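PDB 5TZP: Bcl-2-like protein FPV039 from Fowlpox virus, which inhibits apoptosis of the infected host cell by sequestering and inactivating several proapoptotic Bcl-2 proteins, BAK1 and BAX among them. Local coordinates for residues A[15-20]-A[123-127]; A[26-31]-A[99-103]; A[42-48]-A[140-144]. One frame throughout, in Å; residues are numbered along the deposited sequence. Where two conformers were deposited one is given.

In the fold
The chain is an all-helical Bcl-2 bundle. Interaction 1 joins its first and last long helices, 14-32 and 115-136; interaction 2 joins the end of helix 14-32 to helix 88-105; interaction 3 joins the start of helix 43-68 to the 3-10 segment after helix 115-136. The centres of interactions 1 and 2 lie about 17 Å apart, flanking the middle of the molecule, and the residues of interaction 2 fall, in sequence, between the two segments of interaction 1. Interaction 3 crosses both others along the chain and touches both, through Trp140 NE1 at Ile18 O and Tyr46 OH at Glu29 OE2. Helix 14-32 is thus held along its length.

Interaction 1. Residues A[15-20]-A[123-127]; sequences TYYIAL and TDAIL
Thr123 and Tyr16 meet at about a right angle where two helices of the Bcl-2 bundle, 14-32 and 115-136, cross; the axes of segments 15-20 and 123-127 are 9.9 Å apart and their N-to-C directions 128° from each other. Thr123 faces helix 14-32 from its CB, and its methyl, CG2, meets the Tyr16 ring obliquely, 3.6 Å from Tyr16 CE1; Ala19 CB closes in on the same methyl. The other branch, Thr123 OG1, lies against the backbone of Leu20, 3.4 Å from Leu20 CA, with Leu20 CD1 also beside it. That hydroxyl is not left without a partner in this apolar setting, because it bonds back to Ser119 O one turn earlier in its own helix. One turn on, Leu127 drives its CD1 between Tyr16 and Ala19, 3.6 Å from Tyr16 CA, while its second methyl, CD2, comes to 4.1 Å from Thr15 CG2. Placing Tyr16 CG anti to the backbone N (chi1 175°) sends the ring along the flank of helix 115-136 toward Asp124. There the contact turns polar: Asp124 OD1 sits at the ring edge, near its plane, with the carboxylate and ring planes 34° apart. Thr123 and Asp124 belong to the BH2 motif, so this contact fastens part of BH2 to the first long helix of the fold. At the outer rim a single water bridges the two helices, bound 2.6 Å from Tyr16 OH and donating a hydrogen bond to Asp124 OD1 at 3.2 Å.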
loop_
_atom_site.group_PDB
_atom_site.type_symbol
_atom_site.label_atom_id
_atom_site.label_comp_id
_atom_site.label_asym_id
_atom_site.label_seq_id
_atom_site.Cartn_x
_atom_site.Cartn_y
_atom_site.Cartn_z
ATOM N N THR A 15 -10.753 -13.077 5.984
ATOM C CA THR A 15 -10.485 -12.120 4.927
ATOM C C THR A 15 -9.595 -10.993 5.443
ATOM O O THR A 15 -8.647 -10.569 4.785
ATOM C CB THR A 15 -11.799 -11.590 4.348
ATOM O OG1 THR A 15 -12.579 -12.705 3.882
ATOM C CG2 THR A 15 -11.488 -10.611 3.200
ATOM N N TYR A 16 -9.933 -10.467 6.631
ATOM C CA TYR A 16 -9.113 -9.443 7.245
ATOM C C TYR A 16 -7.671 -9.872 7.367
ATOM O O TYR A 16 -6.763 -9.109 7.020
ATOM C CB TYR A 16 -9.707 -9.020 8.607
ATOM C CG TYR A 16 -8.872 -8.047 9.387
ATOM C CD1 TYR A 16 -9.080 -6.703 9.299
ATOM C CD2 TYR A 16 -7.866 -8.532 10.278
ATOM C CE1 TYR A 16 -8.243 -5.835 9.991
ATOM C CE2 TYR A 16 -7.123 -7.687 11.041
ATOM C CZ TYR A 16 -7.304 -6.353 10.888
ATOM O OH TYR A 16 -6.543 -5.490 11.687
ATOM N N TYR A 17 -7.407 -11.094 7.870
ATOM C CA TYR A 17 -6.023 -11.540 8.024
ATOM C C TYR A 17 -5.356 -11.838 6.720
ATOM O O TYR A 17 -4.170 -11.612 6.605
ATOM C CB TYR A 17 -5.944 -12.709 9.004
ATOM C CG TYR A 17 -6.102 -12.130 10.432
ATOM C CD1 TYR A 17 -5.122 -11.307 11.025
ATOM C CD2 TYR A 17 -7.271 -12.326 11.124
ATOM C CE1 TYR A 17 -5.327 -10.762 12.297
ATOM C CE2 TYR A 17 -7.466 -11.782 12.433
ATOM C CZ TYR A 17 -6.479 -11.016 12.980
ATOM O OH TYR A 17 -6.725 -10.496 14.266
ATOM N N ILE A 18 -6.100 -12.294 5.709
ATOM C CA ILE A 18 -5.491 -12.480 4.381
ATOM C C ILE A 18 -4.969 -11.146 3.840
ATOM O O ILE A 18 -3.841 -11.029 3.321
ATOM C CB ILE A 18 -6.501 -13.106 3.424
ATOM C CG1 ILE A 18 -6.745 -14.597 3.779
ATOM C CG2 ILE A 18 -6.012 -12.954 2.006
ATOM C CD1 ILE A 18 -7.955 -15.183 3.170
ATOM N N ALA A 19 -5.754 -10.081 4.035
ATOM C CA ALA A 19 -5.284 -8.747 3.630
ATOM C C ALA A 19 -4.122 -8.262 4.491
ATOM O O ALA A 19 -3.074 -7.839 3.992
ATOM C CB ALA A 19 -6.436 -7.750 3.687
ATOM N N LEU A 20 -4.328 -8.264 5.812
ATOM C CA LEU A 20 -3.338 -7.700 6.730
ATOM C C LEU A 20 -2.003 -8.400 6.610
ATOM O O LEU A 20 -0.978 -7.767 6.602
ATOM C CB LEU A 20 -3.871 -7.775 8.158
ATOM C CG LEU A 20 -2.867 -7.296 9.226
ATOM C CD1 LEU A 20 -2.602 -5.818 9.040
ATOM C CD2 LEU A 20 -3.374 -7.575 10.612
ATOM N N THR A 123 -5.614 -2.066 5.579
ATOM C CA THR A 123 -6.566 -3.177 5.550
ATOM C C THR A 123 -7.990 -2.670 5.782
ATOM O O THR A 123 -8.926 -3.036 5.087
ATOM C CB THR A 123 -6.164 -4.199 6.619
ATOM O OG1 THR A 123 -4.844 -4.687 6.301
ATOM C CG2 THR A 123 -7.104 -5.346 6.653
ATOM N N ASP A 124 -8.167 -1.830 6.793
ATOM C CA ASP A 124 -9.488 -1.305 7.151
ATOM C C ASP A 124 -10.052 -0.464 6.026
ATOM O O ASP A 124 -11.254 -0.525 5.727
ATOM C CB ASP A 124 -9.408 -0.448 8.400
ATOM C CG ASP A 124 -9.202 -1.242 9.665
ATOM O OD1 ASP A 124 -9.398 -2.427 9.691
ATOM O OD2 ASP A 124 -8.801 -0.580 10.664
ATOM N N ALA A 125 -9.204 0.333 5.370
ATOM C CA ALA A 125 -9.677 1.174 4.264
ATOM C C ALA A 125 -10.132 0.333 3.079
ATOM O O ALA A 125 -11.115 0.689 2.400
ATOM C CB ALA A 125 -8.579 2.147 3.825
ATOM N N ILE A 126 -9.447 -0.766 2.782
ATOM C CA ILE A 126 -9.879 -1.694 1.747
ATOM C C ILE A 126 -11.167 -2.376 2.132
ATOM O O ILE A 126 -12.175 -2.369 1.370
ATOM C CB ILE A 126 -8.798 -2.713 1.439
ATOM C CG1 ILE A 126 -7.611 -1.965 0.826
ATOM C CG2 ILE A 126 -9.326 -3.760 0.445
ATOM C CD1 ILE A 126 -6.393 -2.846 0.566
ATOM N N LEU A 127 -11.200 -2.959 3.323
ATOM C CA LEU A 127 -12.305 -3.892 3.653
ATOM C C LEU A 127 -13.557 -3.197 4.160
ATOM O O LEU A 127 -14.643 -3.758 4.052
ATOM C CB LEU A 127 -11.832 -5.017 4.555
ATOM C CG LEU A 127 -10.716 -5.882 4.018
ATOM C CD1 LEU A 127 -10.304 -6.852 5.092
ATOM C CD2 LEU A 127 -11.092 -6.605 2.737
HETATM O O HOH W 1 -7.620 -3.166 12.199
#

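Interaction 2. Residues A[26-31]-A[99-103]; sequences YIIEYN and AYYSK. With EDO (1,2-ethanediol), chain C.
Ala99 CB is the apolar centre, pointing into segment 26-31 and touched by three side chains: Tyr26 CE2 at 3.8 Å, Ile27 CG1 at 4.1 Å and the ring of Tyr30. The small methyl goes with a close approach of the backbones, Ile27 CA and Ala99 CA being 5.1 Å apart, and the axes of segments 26-31 and 99-103 pass at 9.2 Å with a crossing angle of -50°. Tyr30, its CG anti to the backbone N (chi1 -178°), lays its ring across segment 99-103: CD2 and CE2 pass obliquely by Ala99 O, and Lys103 CD packs against CE2. Its phenol end reaches Tyr100, where Tyr30 OH lies 3.4 Å from Tyr100 CD1. The two tyrosine side chains cross aslant, and Tyr100 continues to Asp65, to which its own hydroxyl bonds. A water in the plane of the Tyr30 ring, at its edge, links Tyr30 OH to Tyr100 O and also sits over one face of the Tyr100 ring.

Further out, the Asn31 amide and the Lys103 chain run alongside in opposed senses, Asn31 OD1 resting 3.2 Å from Lys103 CA. A nearly straight bond (169°) from Asn31 ND2 to Ile27 O steadies the amide: Ile27 O lies in the amide plane, while ND2 stands above the plane of that carbonyl and Asn31 N reaches it from the other face. In the conformer described here, Ser102 OG takes a weak bond from ND2, its stronger partner being Tyr113 O. Such close helix crossing over an alanine, here within the BH1 motif, joins the first helix to the central BH1 helix of the Bcl-2 fold.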
loop_
_atom_site.group_PDB
_atom_site.type_symbol
_atom_site.label_atom_id
_atom_site.label_comp_id
_atom_site.label_asym_id
_atom_site.label_seq_id
_atom_site.Cartn_x
_atom_site.Cartn_y
_atom_site.Cartn_z
ATOM N N TYR A 26 4.950 -7.256 3.664
ATOM C CA TYR A 26 5.663 -6.429 2.688
ATOM C C TYR A 26 6.317 -5.240 3.389
ATOM O O TYR A 26 7.491 -4.929 3.158
ATOM C CB TYR A 26 4.759 -6.000 1.523
ATOM C CG TYR A 26 5.508 -5.050 0.630
ATOM C CD1 TYR A 26 6.602 -5.476 -0.070
ATOM C CD2 TYR A 26 5.238 -3.729 0.654
ATOM C CE1 TYR A 26 7.402 -4.571 -0.819
ATOM C CE2 TYR A 26 6.043 -2.839 -0.065
ATOM C CZ TYR A 26 7.083 -3.279 -0.745
ATOM O OH TYR A 26 7.917 -2.399 -1.420
ATOM N N ILE A 27 5.581 -4.548 4.263
ATOM C CA ILE A 27 6.137 -3.362 4.911
ATOM C C ILE A 27 7.320 -3.770 5.786
ATOM O O ILE A 27 8.365 -3.093 5.819
ATOM C CB ILE A 27 5.051 -2.617 5.686
ATOM C CG1 ILE A 27 4.089 -1.990 4.678
ATOM C CG2 ILE A 27 5.668 -1.517 6.549
ATOM C CD1 ILE A 27 2.889 -1.289 5.265
ATOM N N ILE A 28 7.244 -4.916 6.470
ATOM C CA ILE A 28 8.399 -5.430 7.228
ATOM C C ILE A 28 9.592 -5.680 6.301
ATOM O O ILE A 28 10.721 -5.302 6.638
ATOM C CB ILE A 28 7.963 -6.673 8.003
ATOM C CG1 ILE A 28 7.002 -6.273 9.142
ATOM C CG2 ILE A 28 9.230 -7.357 8.569
ATOM C CD1 ILE A 28 6.307 -7.458 9.698
ATOM N N GLU A 29 9.369 -6.323 5.166
ATOM C CA GLU A 29 10.465 -6.567 4.238
ATOM C C GLU A 29 11.104 -5.253 3.767
ATOM O O GLU A 29 12.339 -5.106 3.710
ATOM C CB GLU A 29 10.032 -7.445 3.067
ATOM C CG GLU A 29 11.192 -7.605 2.032
ATOM C CD GLU A 29 11.055 -8.704 1.071
ATOM O OE1 GLU A 29 11.931 -8.757 0.183
ATOM O OE2 GLU A 29 10.206 -9.615 1.205
ATOM N N TYR A 30 10.276 -4.292 3.404
ATOM C CA TYR A 30 10.766 -3.011 2.904
ATOM C C TYR A 30 11.638 -2.345 3.953
ATOM O O TYR A 30 12.691 -1.775 3.638
ATOM C CB TYR A 30 9.579 -2.149 2.515
ATOM C CG TYR A 30 10.038 -0.850 1.948
ATOM C CD1 TYR A 30 10.443 -0.736 0.595
ATOM C CD2 TYR A 30 10.125 0.296 2.711
ATOM C CE1 TYR A 30 10.965 0.484 0.138
ATOM C CE2 TYR A 30 10.596 1.457 2.246
ATOM C CZ TYR A 30 11.061 1.581 0.999
ATOM O OH TYR A 30 11.572 2.827 0.622
ATOM N N ASN A 31 11.220 -2.396 5.227
ATOM C CA ASN A 31 11.943 -1.719 6.297
ATOM C C ASN A 31 13.196 -2.431 6.689
ATOM O O ASN A 31 14.230 -1.792 7.089
ATOM C CB ASN A 31 11.071 -1.556 7.505
ATOM C CG ASN A 31 10.328 -0.276 7.416
ATOM O OD1 ASN A 31 10.838 0.816 7.770
ATOM N ND2 ASN A 31 9.170 -0.359 6.889
ATOM N N ALA A 99 4.692 2.013 2.683
ATOM C CA ALA A 99 5.981 1.401 2.995
ATOM C C ALA A 99 7.084 2.449 3.006
ATOM O O ALA A 99 7.904 2.515 3.938
ATOM C CB ALA A 99 6.294 0.274 2.024
ATOM N N TYR A 100 7.144 3.262 1.950
ATOM C CA TYR A 100 8.146 4.303 1.841
ATOM C C TYR A 100 8.077 5.244 3.047
ATOM O O TYR A 100 9.106 5.585 3.673
ATOM C CB TYR A 100 7.889 5.049 0.524
ATOM C CG TYR A 100 8.931 6.054 0.146
ATOM C CD1 TYR A 100 10.138 5.672 -0.452
ATOM C CD2 TYR A 100 8.823 7.396 0.489
ATOM C CE1 TYR A 100 11.124 6.546 -0.737
ATOM C CE2 TYR A 100 9.824 8.320 0.190
ATOM C CZ TYR A 100 10.965 7.870 -0.433
ATOM O OH TYR A 100 11.977 8.769 -0.704
ATOM N N TYR A 101 6.856 5.660 3.395
ATOM C CA TYR A 101 6.577 6.524 4.529
ATOM C C TYR A 101 7.058 5.884 5.825
ATOM O O TYR A 101 7.720 6.557 6.647
ATOM C CB TYR A 101 5.056 6.824 4.528
ATOM C CG TYR A 101 4.533 7.503 5.765
ATOM C CD1 TYR A 101 4.717 8.841 5.981
ATOM C CD2 TYR A 101 3.894 6.807 6.745
ATOM C CE1 TYR A 101 4.231 9.459 7.109
ATOM C CE2 TYR A 101 3.416 7.413 7.884
ATOM C CZ TYR A 101 3.599 8.746 8.026
ATOM O OH TYR A 101 3.128 9.371 9.180
ATOM N N SER A 102 6.675 4.629 6.042
ATOM C CA SER A 102 7.039 3.921 7.289
ATOM C C SER A 102 8.531 3.986 7.550
ATOM O O SER A 102 8.979 4.242 8.687
ATOM C CB SER A 102 6.595 2.467 7.155
ATOM O OG SER A 102 6.975 1.582 8.219
ATOM N N LYS A 103 9.341 3.777 6.515
ATOM C CA LYS A 103 10.781 3.802 6.700
ATOM C C LYS A 103 11.254 5.216 7.001
ATOM O O LYS A 103 12.173 5.420 7.793
ATOM C CB LYS A 103 11.451 3.195 5.475
ATOM C CG LYS A 103 12.941 3.049 5.631
ATOM C CD LYS A 103 13.538 2.336 4.423
ATOM C CE LYS A 103 15.091 2.224 4.543
ATOM N NZ LYS A 103 15.568 1.358 5.666
HETATM C C1 EDO C . -0.041 9.764 11.012
HETATM O O1 EDO C . 0.543 9.968 9.739
HETATM C C2 EDO C . 0.313 10.790 12.019
HETATM O O2 EDO C . -0.460 11.943 11.544
HETATM O O HOH W 2 11.683 4.978 2.507
HETATM O O HOH W 3 15.161 -0.998 4.438
#

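Interaction 3. Residues A[42-48]-A[140-144]. With SO4 (sulfate ion), chain J; EDO (1,2-ethanediol), chain E.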
loop_
_atom_site.group_PDB
_atom_site.type_symbol
_atom_site.label_atom_id
_atom_site.label_comp_id
_atom_site.label_asym_id
_atom_site.label_seq_id
_atom_site.Cartn_x
_atom_site.Cartn_y
_atom_site.Cartn_z
ATOM N N ASP A 42 0.250 -16.641 -0.157
ATOM C CA ASP A 42 0.269 -16.471 -1.606
ATOM C C ASP A 42 1.584 -15.809 -2.013
ATOM O O ASP A 42 1.680 -14.586 -2.205
ATOM C CB ASP A 42 -0.964 -15.671 -2.038
ATOM C CG ASP A 42 -1.090 -15.600 -3.542
ATOM O OD1 ASP A 42 -0.163 -15.976 -4.283
ATOM O OD2 ASP A 42 -2.160 -15.059 -3.972
ATOM N N SER A 43 2.617 -16.648 -2.157
ATOM C CA SER A 43 3.954 -16.123 -2.457
ATOM C C SER A 43 4.052 -15.539 -3.869
ATOM O O SER A 43 4.773 -14.577 -4.074
ATOM C CB SER A 43 4.999 -17.225 -2.251
ATOM O OG SER A 43 4.802 -17.885 -1.003
ATOM N N ILE A 44 3.338 -16.104 -4.821
ATOM C CA ILE A 44 3.373 -15.575 -6.183
ATOM C C ILE A 44 2.811 -14.175 -6.190
ATOM O O ILE A 44 3.432 -13.251 -6.733
ATOM C CB ILE A 44 2.616 -16.486 -7.149
ATOM C CG1 ILE A 44 3.457 -17.769 -7.358
ATOM C CG2 ILE A 44 2.372 -15.838 -8.499
ATOM C CD1 ILE A 44 2.702 -18.837 -8.239
ATOM N N SER A 45 1.677 -13.965 -5.538
ATOM C CA SER A 45 1.124 -12.624 -5.526
ATOM C C SER A 45 1.961 -11.656 -4.683
ATOM O O SER A 45 2.046 -10.476 -5.049
ATOM C CB SER A 45 -0.303 -12.647 -4.994
ATOM O OG SER A 45 -1.155 -13.451 -5.841
ATOM N N TYR A 46 2.586 -12.160 -3.616
ATOM C CA TYR A 46 3.516 -11.325 -2.832
ATOM C C TYR A 46 4.608 -10.822 -3.736
ATOM O O TYR A 46 4.962 -9.624 -3.674
ATOM C CB TYR A 46 4.083 -12.157 -1.674
ATOM C CG TYR A 46 5.032 -11.385 -0.805
ATOM C CD1 TYR A 46 4.576 -10.571 0.212
ATOM C CD2 TYR A 46 6.384 -11.382 -1.086
ATOM C CE1 TYR A 46 5.470 -9.869 1.025
ATOM C CE2 TYR A 46 7.287 -10.619 -0.310
ATOM C CZ TYR A 46 6.791 -9.903 0.740
ATOM O OH TYR A 46 7.581 -9.153 1.606
ATOM N N ASP A 47 5.207 -11.680 -4.550
ATOM C CA ASP A 47 6.306 -11.229 -5.403
ATOM C C ASP A 47 5.828 -10.214 -6.414
ATOM O O ASP A 47 6.554 -9.267 -6.729
ATOM C CB ASP A 47 6.952 -12.426 -6.086
ATOM C CG ASP A 47 8.007 -13.144 -5.221
ATOM O OD1 ASP A 47 8.389 -12.555 -4.186
ATOM O OD2 ASP A 47 8.448 -14.248 -5.704
ATOM N N VAL A 48 4.592 -10.354 -6.902
ATOM C CA VAL A 48 4.039 -9.322 -7.789
ATOM C C VAL A 48 3.881 -7.988 -7.058
ATOM O O VAL A 48 4.254 -6.928 -7.589
ATOM C CB VAL A 48 2.699 -9.781 -8.417
ATOM C CG1 VAL A 48 2.099 -8.632 -9.241
ATOM C CG2 VAL A 48 2.868 -10.993 -9.305
ATOM N N TRP A 140 -5.694 -11.728 -3.128
ATOM C CA TRP A 140 -4.538 -11.125 -3.792
ATOM C C TRP A 140 -4.329 -11.689 -5.194
ATOM O O TRP A 140 -3.583 -11.080 -5.949
ATOM C CB TRP A 140 -3.257 -11.251 -2.947
ATOM C CG TRP A 140 -3.373 -10.562 -1.632
ATOM C CD1 TRP A 140 -3.711 -11.154 -0.463
ATOM C CD2 TRP A 140 -3.190 -9.185 -1.427
ATOM N NE1 TRP A 140 -3.721 -10.150 0.517
ATOM C CE2 TRP A 140 -3.423 -8.951 -0.062
ATOM C CE3 TRP A 140 -2.840 -8.116 -2.252
ATOM C CZ2 TRP A 140 -3.285 -7.659 0.503
ATOM C CZ3 TRP A 140 -2.667 -6.874 -1.707
ATOM C CH2 TRP A 140 -2.951 -6.637 -0.342
ATOM N N ASN A 141 -5.035 -12.758 -5.581
ATOM C CA ASN A 141 -4.830 -13.307 -6.915
ATOM C C ASN A 141 -5.037 -12.247 -7.974
ATOM O O ASN A 141 -4.385 -12.285 -9.036
ATOM C CB ASN A 141 -5.769 -14.515 -7.117
ATOM C CG ASN A 141 -5.356 -15.304 -8.297
ATOM O OD1 ASN A 141 -5.944 -15.156 -9.409
ATOM N ND2 ASN A 141 -4.396 -16.129 -8.109
ATOM N N GLY A 142 -5.971 -11.309 -7.757
ATOM C CA GLY A 142 -6.258 -10.332 -8.795
ATOM C C GLY A 142 -5.103 -9.404 -9.122
ATOM O O GLY A 142 -5.084 -8.832 -10.221
ATOM N N ILE A 143 -4.113 -9.312 -8.223
ATOM C CA ILE A 143 -2.948 -8.475 -8.469
ATOM C C ILE A 143 -2.068 -9.058 -9.559
ATOM O O ILE A 143 -1.195 -8.373 -10.096
ATOM C CB ILE A 143 -2.153 -8.242 -7.198
ATOM C CG1 ILE A 143 -1.412 -6.901 -7.297
ATOM C CG2 ILE A 143 -1.168 -9.380 -6.941
ATOM C CD1 ILE A 143 -0.721 -6.518 -5.936
ATOM N N ARG A 144 -2.243 -10.361 -9.887
ATOM C CA ARG A 144 -1.328 -11.034 -10.805
ATOM C C ARG A 144 -1.368 -10.470 -12.218
ATOM O O ARG A 144 -0.484 -10.772 -13.027
ATOM C CB ARG A 144 -1.508 -12.527 -10.759
ATOM C CG ARG A 144 -1.145 -13.142 -9.449
ATOM C CD ARG A 144 -1.530 -14.603 -9.447
ATOM N NE ARG A 144 -1.197 -15.231 -8.167
ATOM C CZ ARG A 144 -1.163 -16.525 -7.967
ATOM N NH1 ARG A 144 -1.429 -17.383 -8.960
ATOM N NH2 ARG A 144 -0.841 -17.083 -6.795
HETATM S S SO4 J . -1.325 -20.784 -7.115
HETATM O O1 SO4 J . -0.621 -19.856 -6.267
HETATM O O2 SO4 J . -0.391 -21.901 -7.499
HETATM O O3 SO4 J . -2.491 -21.163 -6.294
HETATM O O4 SO4 J . -1.796 -20.230 -8.396
HETATM C C1 EDO E . -1.611 -13.492 2.091
HETATM O O1 EDO E . -1.361 -14.607 1.154
HETATM C C2 EDO E . -2.009 -14.052 3.432
HETATM O O2 EDO E . -0.877 -14.754 4.013
HETATM O O HOH W 4 -4.405 -14.491 -2.436
HETATM O O HOH W 5 -3.878 -16.852 -5.405
#
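The guanidinium of Arg144 is sandwiched: Ile44 CG2 lies over the centre of one face, 3.5 Å above the plane, and Asn141 ND2 with a water covers the rim of the other. Its edge is filled by acceptors. Arg144 NH2 forms a salt bridge to Asp42 OD1 at 2.8 Å, Arg144 NE bonds to Ser45 OG at 2.9 Å, and NH1 and NH2 together grip a sulfate, probably from the crystallisation liquor. The carboxylate is turned 67° from the guanidinium; NH2 reaches OD1 on its syn side, tilted out of the carboxylate plane, and Ser45 N comes from the other face. Ser45 OG in turn donates to Asp42 OD2 at 2.7 Å, so one hydroxyl connects arginine and aspartate. The chain of Arg144 is extended from CG to NE, which carries the charged end out to Asp42.

On the buried side Ser45 CB packs on Trp140 CB at 3.9 Å, and Val48 CG1 lies alongside Ile143, 4.1 Å from its CG2. The indole of Trp140 swings off toward helix 14-32, packing on Met22 and Ile23. Waters join Asp42 OD2 to the other segment, one weakly to Trp140 N, another to Asn141 ND2. Asp42 is the N-cap of helix 43-68, its OD1 accepting from Ser45 N: a helix N-cap whose aspartate doubles as salt-bridge partner, anchoring the C-terminal 3-10 segment of this Bcl-2 fold.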